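Local coordinates for 4-hydroxy-3-methylbut-2-enyl diphosphate reductase, apicoplast (Plasmodium falciparum, PDB 4N7B), which catalyses the reduction of 4-hydroxy-3-methylbut-2-enyl diphosphate to isopentenyl and dimethylallyl diphosphate, the last step of the non-mevalonate isoprenoid pathway, using an iron-sulfur cluster, at residues V318-V323 / E405-G410; M327-N332 / N351-C356; K220-I225 / L497-P502. All blocks are in the same frame, centred on the assembly; numbering follows the deposited sequence.

Contact 1 of 3, residues V318-V323 / E405-G410; sequences VNKVHV and ETIPSG
K320, on helix 316-329, reaches across to a type I beta turn running from I407 to G410, just beyond the edge strand 405-406 of a parallel alpha/beta sheet. The polar part of the contact consists of two hydrogen bonds from one ammonium group. K320 NZ donates to S409 OG over 3.0 Å and, at the same length, to the carbonyl oxygen G410 O, so a single charged tip ties together a side chain and a main-chain acceptor of the turn. The turn has its own bond, 2.8 Å from G410 N to I407 O. At a chi1 of 48° the S409 hydroxyl turns to the lysine.

The apolar part is slight. The lysine chain is extended throughout, with CG anti to the backbone N (chi1 173°), and this carries CE past the buried I407, whose CG2 branch lies 3.9 Å from K320 CE. I407 also packs on F378 and V380 of strand 377-381, and V321, next to the lysine, rests on V380 too, so helix and turn share that strand as a floor.

The site is close to the catalytic centre: V318 touches the bound Fe3-S4 cluster, and the chain continues from the turn to the cluster ligand C413. The nearest atom of the K320 side chain is about 4 Å from a bound sodium ion. The bond to G410 O is almost collinear with its carbonyl, the C=O...NZ angle being 172°.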
loop_
_atom_site.group_PDB
_atom_site.type_symbol
_atom_site.label_atom_id
_atom_site.label_comp_id
_atom_site.label_asym_id
_atom_site.label_seq_id
_atom_site.Cartn_x
_atom_site.Cartn_y
_atom_site.Cartn_z
ATOM N N VAL A 318 -2.115 1.713 -8.710
ATOM C CA VAL A 318 -2.190 3.129 -8.346
ATOM C C VAL A 318 -2.302 3.939 -9.640
ATOM O O VAL A 318 -3.135 4.838 -9.748
ATOM C CB VAL A 318 -0.963 3.587 -7.524
ATOM C CG1 VAL A 318 -0.897 5.104 -7.444
ATOM C CG2 VAL A 318 -1.012 2.987 -6.136
ATOM N N ASN A 319 -1.503 3.590 -10.646
ATOM C CA ASN A 319 -1.597 4.282 -11.921
ATOM C C ASN A 319 -3.007 4.162 -12.482
ATOM O O ASN A 319 -3.516 5.079 -13.127
ATOM C CB ASN A 319 -0.593 3.730 -12.918
ATOM C CG ASN A 319 -0.656 4.440 -14.252
ATOM O OD1 ASN A 319 -0.262 5.598 -14.371
ATOM N ND2 ASN A 319 -1.136 3.740 -15.271
ATOM N N LYS A 320 -3.639 3.020 -12.236
ATOM C CA LYS A 320 -5.009 2.806 -12.667
ATOM C C LYS A 320 -5.899 3.937 -12.158
ATOM O O LYS A 320 -6.656 4.528 -12.919
ATOM C CB LYS A 320 -5.489 1.479 -12.119
ATOM C CG LYS A 320 -6.939 1.164 -12.326
ATOM C CD LYS A 320 -7.215 -0.132 -11.570
ATOM C CE LYS A 320 -8.565 -0.719 -11.862
ATOM N NZ LYS A 320 -8.969 -1.668 -10.780
ATOM N N VAL A 321 -5.775 4.270 -10.879
ATOM C CA VAL A 321 -6.635 5.302 -10.290
ATOM C C VAL A 321 -6.317 6.660 -10.914
ATOM O O VAL A 321 -7.221 7.393 -11.336
ATOM C CB VAL A 321 -6.500 5.371 -8.746
ATOM C CG1 VAL A 321 -7.440 6.404 -8.162
ATOM C CG2 VAL A 321 -6.821 4.028 -8.147
ATOM N N HIS A 322 -5.030 6.973 -11.020
ATOM C CA HIS A 322 -4.595 8.224 -11.650
ATOM C C HIS A 322 -5.231 8.382 -13.015
ATOM O O HIS A 322 -5.668 9.468 -13.404
ATOM C CB HIS A 322 -3.073 8.238 -11.807
ATOM C CG HIS A 322 -2.335 8.535 -10.535
ATOM N ND1 HIS A 322 -1.342 9.486 -10.455
ATOM C CD2 HIS A 322 -2.447 8.004 -9.294
ATOM C CE1 HIS A 322 -0.874 9.530 -9.221
ATOM N NE2 HIS A 322 -1.530 8.642 -8.495
ATOM N N VAL A 323 -5.288 7.272 -13.736
ATOM C CA VAL A 323 -5.716 7.266 -15.119
ATOM C C VAL A 323 -7.226 7.499 -15.242
ATOM O O VAL A 323 -7.671 8.322 -16.041
ATOM C CB VAL A 323 -5.301 5.924 -15.774
ATOM C CG1 VAL A 323 -6.233 5.565 -16.888
ATOM C CG2 VAL A 323 -3.862 6.017 -16.248
ATOM N N GLU A 405 -20.820 7.414 -10.347
ATOM C CA GLU A 405 -20.205 6.306 -11.059
ATOM C C GLU A 405 -18.819 6.017 -10.493
ATOM O O GLU A 405 -18.261 6.829 -9.764
ATOM C CB GLU A 405 -20.115 6.650 -12.549
ATOM C CG GLU A 405 -21.481 6.837 -13.205
ATOM C CD GLU A 405 -21.421 7.477 -14.602
ATOM O OE1 GLU A 405 -20.420 7.292 -15.321
ATOM O OE2 GLU A 405 -22.387 8.174 -14.982
ATOM N N THR A 406 -18.254 4.867 -10.833
ATOM C CA THR A 406 -16.909 4.557 -10.390
ATOM C C THR A 406 -16.263 3.521 -11.305
ATOM O O THR A 406 -16.874 3.049 -12.268
ATOM C CB THR A 406 -16.922 4.010 -8.938
ATOM O OG1 THR A 406 -15.575 3.785 -8.478
ATOM C CG2 THR A 406 -17.721 2.701 -8.865
ATOM N N ILE A 407 -15.022 3.171 -10.993
ATOM C CA ILE A 407 -14.346 2.066 -11.652
ATOM C C ILE A 407 -15.072 0.745 -11.358
ATOM O O ILE A 407 -15.256 0.377 -10.188
ATOM C CB ILE A 407 -12.911 1.946 -11.140
ATOM C CG1 ILE A 407 -12.148 3.253 -11.348
ATOM C CG2 ILE A 407 -12.206 0.777 -11.809
ATOM C CD1 ILE A 407 -10.821 3.271 -10.591
ATOM N N PRO A 408 -15.474 0.012 -12.411
ATOM C CA PRO A 408 -16.223 -1.241 -12.233
ATOM C C PRO A 408 -15.497 -2.247 -11.347
ATOM O O PRO A 408 -16.116 -2.834 -10.456
ATOM C CB PRO A 408 -16.363 -1.773 -13.661
ATOM C CG PRO A 408 -16.338 -0.531 -14.511
ATOM C CD PRO A 408 -15.365 0.390 -13.829
ATOM N N SER A 409 -14.200 -2.429 -11.572
ATOM C CA SER A 409 -13.426 -3.345 -10.739
ATOM C C SER A 409 -13.097 -2.738 -9.356
ATOM O O SER A 409 -12.586 -3.434 -8.478
ATOM C CB SER A 409 -12.152 -3.778 -11.470
ATOM O OG SER A 409 -11.474 -2.670 -12.026
ATOM N N GLY A 410 -13.408 -1.457 -9.151
ATOM C CA GLY A 410 -13.067 -0.807 -7.890
ATOM C C GLY A 410 -11.629 -0.298 -7.844
ATOM O O GLY A 410 -10.835 -0.582 -8.750
#

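Contact 2 of 3, residues M327-N332 / N351-C356; sequences MKAKEN and NEAPHC
Flanking the meeting of A329 with A353 and C356, the flat groups lie on the outer sides of the contact. The imidazole of H355 has P354 CG over the centre of one face, 4.3 Å above its plane, so the two consecutive side chains lie against each other. The carboxylate of E331 is held by K328: K328 NZ forms a salt bridge with E331 OE1 over 3.0 Å, and E331 OE1 receives it on its syn lone pair, the side facing the other carboxylate oxygen. This bond stays within 327-332, linking the end region of the helix to the turn that follows it.

Between these groups the segments meet through small apolar atoms. A329 CB points at the loop and meets two partners, A353 CB at 3.9 Å and C356 SG at 3.7 Å. The thiol is brought there by a chi1 of 67°, which leaves SG between its backbone N and carbonyl carbon. With such short side chains the backbones come close, the A329 and A353 CA atoms being 6.7 Å apart.

A Schellman motif closes helix 316-329 here: N332, with positive phi, is the C-prime residue, its N bonding to A329 O while Y333 N reaches K328 O. The chain then enters strand 334-338. Segment 351-356 links helix 344-350 to strand 357-360, which lies beside 334-338 in a parallel beta-alpha-beta unit, and a backbone bond joins C356 to I335, on which A329 also packs. A353 O accepts hydrogen bonds from C356 N, 3.2 Å away, and from T357 OG1.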
loop_
_atom_site.group_PDB
_atom_site.type_symbol
_atom_site.label_atom_id
_atom_site.label_comp_id
_atom_site.label_asym_id
_atom_site.label_seq_id
_atom_site.Cartn_x
_atom_site.Cartn_y
_atom_site.Cartn_z
ATOM N N MET A 327 -9.163 10.684 -17.047
ATOM C CA MET A 327 -10.088 10.353 -18.132
ATOM C C MET A 327 -11.485 10.905 -17.875
ATOM O O MET A 327 -12.155 11.408 -18.787
ATOM C CB MET A 327 -10.180 8.843 -18.299
ATOM C CG MET A 327 -11.217 8.396 -19.321
ATOM S SD MET A 327 -11.253 6.597 -19.451
ATOM C CE MET A 327 -11.429 6.054 -17.776
ATOM N N LYS A 328 -11.935 10.797 -16.632
ATOM C CA LYS A 328 -13.274 11.268 -16.286
ATOM C C LYS A 328 -13.312 12.774 -16.141
ATOM O O LYS A 328 -14.334 13.408 -16.411
ATOM C CB LYS A 328 -13.767 10.586 -15.012
ATOM C CG LYS A 328 -14.085 9.122 -15.239
ATOM C CD LYS A 328 -15.181 8.987 -16.292
ATOM C CE LYS A 328 -15.408 7.553 -16.682
ATOM N NZ LYS A 328 -16.606 7.453 -17.550
ATOM N N ALA A 329 -12.192 13.368 -15.747
ATOM C CA ALA A 329 -12.153 14.822 -15.634
ATOM C C ALA A 329 -12.268 15.419 -17.022
ATOM O O ALA A 329 -12.916 16.440 -17.207
ATOM C CB ALA A 329 -10.885 15.281 -14.966
ATOM N N LYS A 330 -11.647 14.776 -18.005
ATOM C CA LYS A 330 -11.721 15.271 -19.370
ATOM C C LYS A 330 -13.128 15.099 -19.926
ATOM O O LYS A 330 -13.478 15.723 -20.922
ATOM C CB LYS A 330 -10.695 14.576 -20.270
ATOM C CG LYS A 330 -10.614 15.168 -21.676
ATOM C CD LYS A 330 -9.710 14.338 -22.592
ATOM C CE LYS A 330 -8.246 14.378 -22.142
ATOM N NZ LYS A 330 -7.680 15.763 -22.174
ATOM N N GLU A 331 -13.940 14.269 -19.274
ATOM C CA GLU A 331 -15.333 14.093 -19.675
ATOM C C GLU A 331 -16.253 15.022 -18.865
ATOM O O GLU A 331 -17.482 14.938 -18.939
ATOM C CB GLU A 331 -15.743 12.629 -19.526
ATOM C CG GLU A 331 -15.083 11.695 -20.549
ATOM C CD GLU A 331 -15.214 10.221 -20.189
ATOM O OE1 GLU A 331 -15.939 9.895 -19.232
ATOM O OE2 GLU A 331 -14.572 9.378 -20.852
ATOM N N ASN A 332 -15.629 15.940 -18.132
ATOM C CA ASN A 332 -16.328 16.918 -17.293
ATOM C C ASN A 332 -17.103 16.317 -16.109
ATOM O O ASN A 332 -18.190 16.790 -15.762
ATOM C CB ASN A 332 -17.262 17.786 -18.132
ATOM C CG ASN A 332 -17.602 19.092 -17.442
ATOM O OD1 ASN A 332 -16.730 19.723 -16.840
ATOM N ND2 ASN A 332 -18.876 19.503 -17.512
ATOM N N ASN A 351 -3.698 15.312 -7.453
ATOM C CA ASN A 351 -3.092 16.328 -8.299
ATOM C C ASN A 351 -3.171 16.029 -9.788
ATOM O O ASN A 351 -2.663 16.795 -10.599
ATOM C CB ASN A 351 -1.654 16.587 -7.859
ATOM C CG ASN A 351 -1.585 17.564 -6.701
ATOM O OD1 ASN A 351 -2.355 18.517 -6.644
ATOM N ND2 ASN A 351 -0.678 17.325 -5.772
ATOM N N GLU A 352 -3.828 14.935 -10.155
ATOM C CA GLU A 352 -4.061 14.654 -11.567
ATOM C C GLU A 352 -5.225 15.499 -12.082
ATOM O O GLU A 352 -5.298 15.794 -13.268
ATOM C CB GLU A 352 -4.341 13.171 -11.790
ATOM C CG GLU A 352 -3.162 12.245 -11.483
ATOM C CD GLU A 352 -2.093 12.237 -12.577
ATOM O OE1 GLU A 352 -2.272 12.919 -13.605
ATOM O OE2 GLU A 352 -1.067 11.541 -12.408
ATOM N N ALA A 353 -6.133 15.890 -11.191
ATOM C CA ALA A 353 -7.238 16.774 -11.560
ATOM C C ALA A 353 -7.655 17.622 -10.355
ATOM O O ALA A 353 -8.798 17.563 -9.910
ATOM C CB ALA A 353 -8.419 15.959 -12.076
ATOM N N PRO A 354 -6.723 18.432 -9.832
ATOM C CA PRO A 354 -6.885 19.112 -8.539
ATOM C C PRO A 354 -8.087 20.071 -8.476
ATOM O O PRO A 354 -8.704 20.213 -7.418
ATOM C CB PRO A 354 -5.569 19.889 -8.389
ATOM C CG PRO A 354 -5.082 20.098 -9.789
ATOM C CD PRO A 354 -5.530 18.896 -10.565
ATOM N N HIS A 355 -8.424 20.707 -9.588
ATOM C CA HIS A 355 -9.458 21.737 -9.576
ATOM C C HIS A 355 -10.859 21.152 -9.664
ATOM O O HIS A 355 -11.831 21.868 -9.464
ATOM C CB HIS A 355 -9.236 22.737 -10.714
ATOM C CG HIS A 355 -7.929 23.462 -10.628
ATOM N ND1 HIS A 355 -7.310 23.743 -9.424
ATOM C CD2 HIS A 355 -7.115 23.955 -11.589
ATOM C CE1 HIS A 355 -6.177 24.375 -9.652
ATOM N NE2 HIS A 355 -6.032 24.517 -10.960
ATOM N N CYS A 356 -10.969 19.855 -9.951
ATOM C CA CYS A 356 -12.282 19.228 -10.028
ATOM C C CYS A 356 -12.355 17.972 -9.156
ATOM O O CYS A 356 -13.260 17.158 -9.308
ATOM C CB CYS A 356 -12.656 18.917 -11.484
ATOM S SG CYS A 356 -11.613 17.661 -12.221
#

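Contact 3 of 3, residues K220-I225 / L497-P502; sequences KILYLI and LLTNPP
L222, on strand 221-226, meets L498 and T499 at the end of helix 488-499. Its CB is directed toward the helix, and CG continues outward, anti to the backbone N (chi1 175°). Neither of these atoms has a close neighbour on the helix segment; the touching is left to the two methyls of the fork. CD1 takes L498, with 3.9 Å between L222 CD1 and L498 CD1, and CD2 takes the threonine, L222 CD2 lying 3.7 Å from T499 CG2. The leucine crosses both partners at about a right angle, so methyls meet without the chains running alongside each other.

T499 offers its methyl rather than its hydroxyl to this apolar contact. Its chi1 of 66° puts CG2 anti to the carbonyl carbon, on the leucine's side, while OG1 hydrogen-bonds to V495 O one turn earlier in the helix. The polar branch is thus satisfied by its own helix. L498 presents the tip of a side chain that also packs on L472. The main chains come closest at L222 and T499, with 7.4 Å between L222 CA and T499 CA.

Strand 221-226 lies in a parallel five-stranded sheet between 477-482 and 506-511, and helix 488-499 belongs to the beta-alpha-beta crossover that joins those two neighbours, passing over it. L222 is therefore also flanked by I478 and L480 on one strand and L507 on the other, whereas Y223 and I225 pack on helix 414-427, across the other face of the sheet.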
loop_
_atom_site.group_PDB
_atom_site.type_symbol
_atom_site.label_atom_id
_atom_site.label_comp_id
_atom_site.label_asym_id
_atom_site.label_seq_id
_atom_site.Cartn_x
_atom_site.Cartn_y
_atom_site.Cartn_z
ATOM N N LYS A 220 -2.816 -24.549 22.199
ATOM C CA LYS A 220 -2.209 -23.340 21.663
ATOM C C LYS A 220 -1.958 -23.490 20.170
ATOM O O LYS A 220 -1.343 -24.465 19.734
ATOM C CB LYS A 220 -0.920 -23.039 22.415
ATOM C CG LYS A 220 -1.158 -22.904 23.919
ATOM C CD LYS A 220 0.107 -22.575 24.666
ATOM C CE LYS A 220 0.515 -21.141 24.436
ATOM N NZ LYS A 220 1.702 -20.758 25.264
ATOM N N ILE A 221 -2.436 -22.532 19.385
ATOM C CA ILE A 221 -2.269 -22.601 17.944
ATOM C C ILE A 221 -1.882 -21.268 17.343
ATOM O O ILE A 221 -2.457 -20.223 17.677
ATOM C CB ILE A 221 -3.556 -23.026 17.254
ATOM C CG1 ILE A 221 -4.001 -24.391 17.751
ATOM C CG2 ILE A 221 -3.354 -23.056 15.732
ATOM C CD1 ILE A 221 -5.355 -24.784 17.206
ATOM N N LEU A 222 -0.906 -21.308 16.443
ATOM C CA LEU A 222 -0.549 -20.143 15.646
ATOM C C LEU A 222 -1.006 -20.355 14.214
ATOM O O LEU A 222 -0.540 -21.267 13.507
ATOM C CB LEU A 222 0.954 -19.901 15.702
ATOM C CG LEU A 222 1.462 -18.779 14.805
ATOM C CD1 LEU A 222 1.115 -17.444 15.384
ATOM C CD2 LEU A 222 2.958 -18.901 14.625
ATOM N N TYR A 223 -1.951 -19.535 13.786
ATOM C CA TYR A 223 -2.442 -19.603 12.429
ATOM C C TYR A 223 -1.613 -18.658 11.591
ATOM O O TYR A 223 -1.734 -17.434 11.706
ATOM C CB TYR A 223 -3.900 -19.194 12.371
ATOM C CG TYR A 223 -4.859 -20.161 13.024
ATOM C CD1 TYR A 223 -5.260 -21.309 12.366
ATOM C CD2 TYR A 223 -5.395 -19.904 14.287
ATOM C CE1 TYR A 223 -6.150 -22.193 12.940
ATOM C CE2 TYR A 223 -6.291 -20.785 14.872
ATOM C CZ TYR A 223 -6.659 -21.930 14.185
ATOM O OH TYR A 223 -7.537 -22.818 14.736
ATOM N N LEU A 224 -0.744 -19.228 10.778
ATOM C CA LEU A 224 0.058 -18.464 9.849
ATOM C C LEU A 224 -0.750 -18.301 8.574
ATOM O O LEU A 224 -1.108 -19.275 7.895
ATOM C CB LEU A 224 1.383 -19.170 9.556
ATOM C CG LEU A 224 2.283 -18.482 8.527
ATOM C CD1 LEU A 224 2.710 -17.093 9.026
ATOM C CD2 LEU A 224 3.507 -19.364 8.248
ATOM N N ILE A 225 -1.051 -17.055 8.260
ATOM C CA ILE A 225 -2.038 -16.751 7.242
ATOM C C ILE A 225 -1.408 -16.479 5.888
ATOM O O ILE A 225 -0.356 -15.844 5.784
ATOM C CB ILE A 225 -2.862 -15.532 7.650
ATOM C CG1 ILE A 225 -3.638 -15.854 8.924
ATOM C CG2 ILE A 225 -3.822 -15.162 6.557
ATOM C CD1 ILE A 225 -4.236 -14.656 9.626
ATOM N N LEU A 497 9.863 -17.587 17.043
ATOM C CA LEU A 497 9.706 -17.295 18.458
ATOM C C LEU A 497 8.492 -18.022 19.041
ATOM O O LEU A 497 8.594 -18.664 20.070
ATOM C CB LEU A 497 9.544 -15.793 18.640
ATOM C CG LEU A 497 9.287 -15.304 20.069
ATOM C CD1 LEU A 497 10.546 -15.417 20.887
ATOM C CD2 LEU A 497 8.735 -13.877 20.070
ATOM N N LEU A 498 7.346 -17.926 18.376
ATOM C CA LEU A 498 6.084 -18.407 18.952
ATOM C C LEU A 498 5.871 -19.918 18.942
ATOM O O LEU A 498 5.174 -20.431 19.815
ATOM C CB LEU A 498 4.896 -17.725 18.259
ATOM C CG LEU A 498 4.802 -16.202 18.514
ATOM C CD1 LEU A 498 3.719 -15.579 17.668
ATOM C CD2 LEU A 498 4.557 -15.896 19.980
ATOM N N THR A 499 6.444 -20.626 17.961
ATOM C CA THR A 499 6.227 -22.077 17.827
ATOM C C THR A 499 7.260 -22.907 18.586
ATOM O O THR A 499 7.129 -24.125 18.712
ATOM C CB THR A 499 6.254 -22.515 16.348
ATOM O OG1 THR A 499 7.566 -22.314 15.818
ATOM C CG2 THR A 499 5.278 -21.692 15.526
ATOM N N ASN A 500 8.296 -22.245 19.082
ATOM C CA ASN A 500 9.295 -22.889 19.931
ATOM C C ASN A 500 9.170 -22.523 21.412
ATOM O O ASN A 500 8.432 -21.616 21.767
ATOM C CB ASN A 500 10.685 -22.523 19.435
ATOM C CG ASN A 500 11.025 -23.220 18.158
ATOM O OD1 ASN A 500 11.316 -24.415 18.160
ATOM N ND2 ASN A 500 10.944 -22.501 17.042
ATOM N N PRO A 501 9.890 -23.250 22.283
ATOM C CA PRO A 501 9.875 -22.935 23.712
ATOM C C PRO A 501 10.352 -21.508 23.916
ATOM O O PRO A 501 11.197 -21.052 23.147
ATOM C CB PRO A 501 10.890 -23.923 24.309
ATOM C CG PRO A 501 11.029 -25.026 23.279
ATOM C CD PRO A 501 10.799 -24.367 21.960
ATOM N N PRO A 502 9.836 -20.817 24.937
ATOM C CA PRO A 502 8.875 -21.319 25.926
ATOM C C PRO A 502 7.394 -21.163 25.551
ATOM O O PRO A 502 6.548 -21.392 26.405
ATOM C CB PRO A 502 9.165 -20.433 27.132
ATOM C CG PRO A 502 9.511 -19.101 26.509
ATOM C CD PRO A 502 10.276 -19.444 25.249
#

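Overall arrangement
Contacts 1 and 2 use the same helix, 316-329, near its start and at its end; their centres are 13 Å apart, and a probable hydrogen bond joins H322 ND1 of one to E352 OE2 of the other. Both are partly buried, yet contact 1, nearer the cluster, relies on a charged side chain gripping polar acceptors, whereas contact 2, farther out, joins small apolar groups. Contact 3 is buried and wholly apolar, belongs to another sheet, and lies across the chain's centre, 39 Å from contact 1 and 50 Å from contact 2 between centres. Its segments enclose both others in sequence, so its sheet is closed by chain that returns after the other units, as in the three-unit alpha/beta fold of IspH proteins.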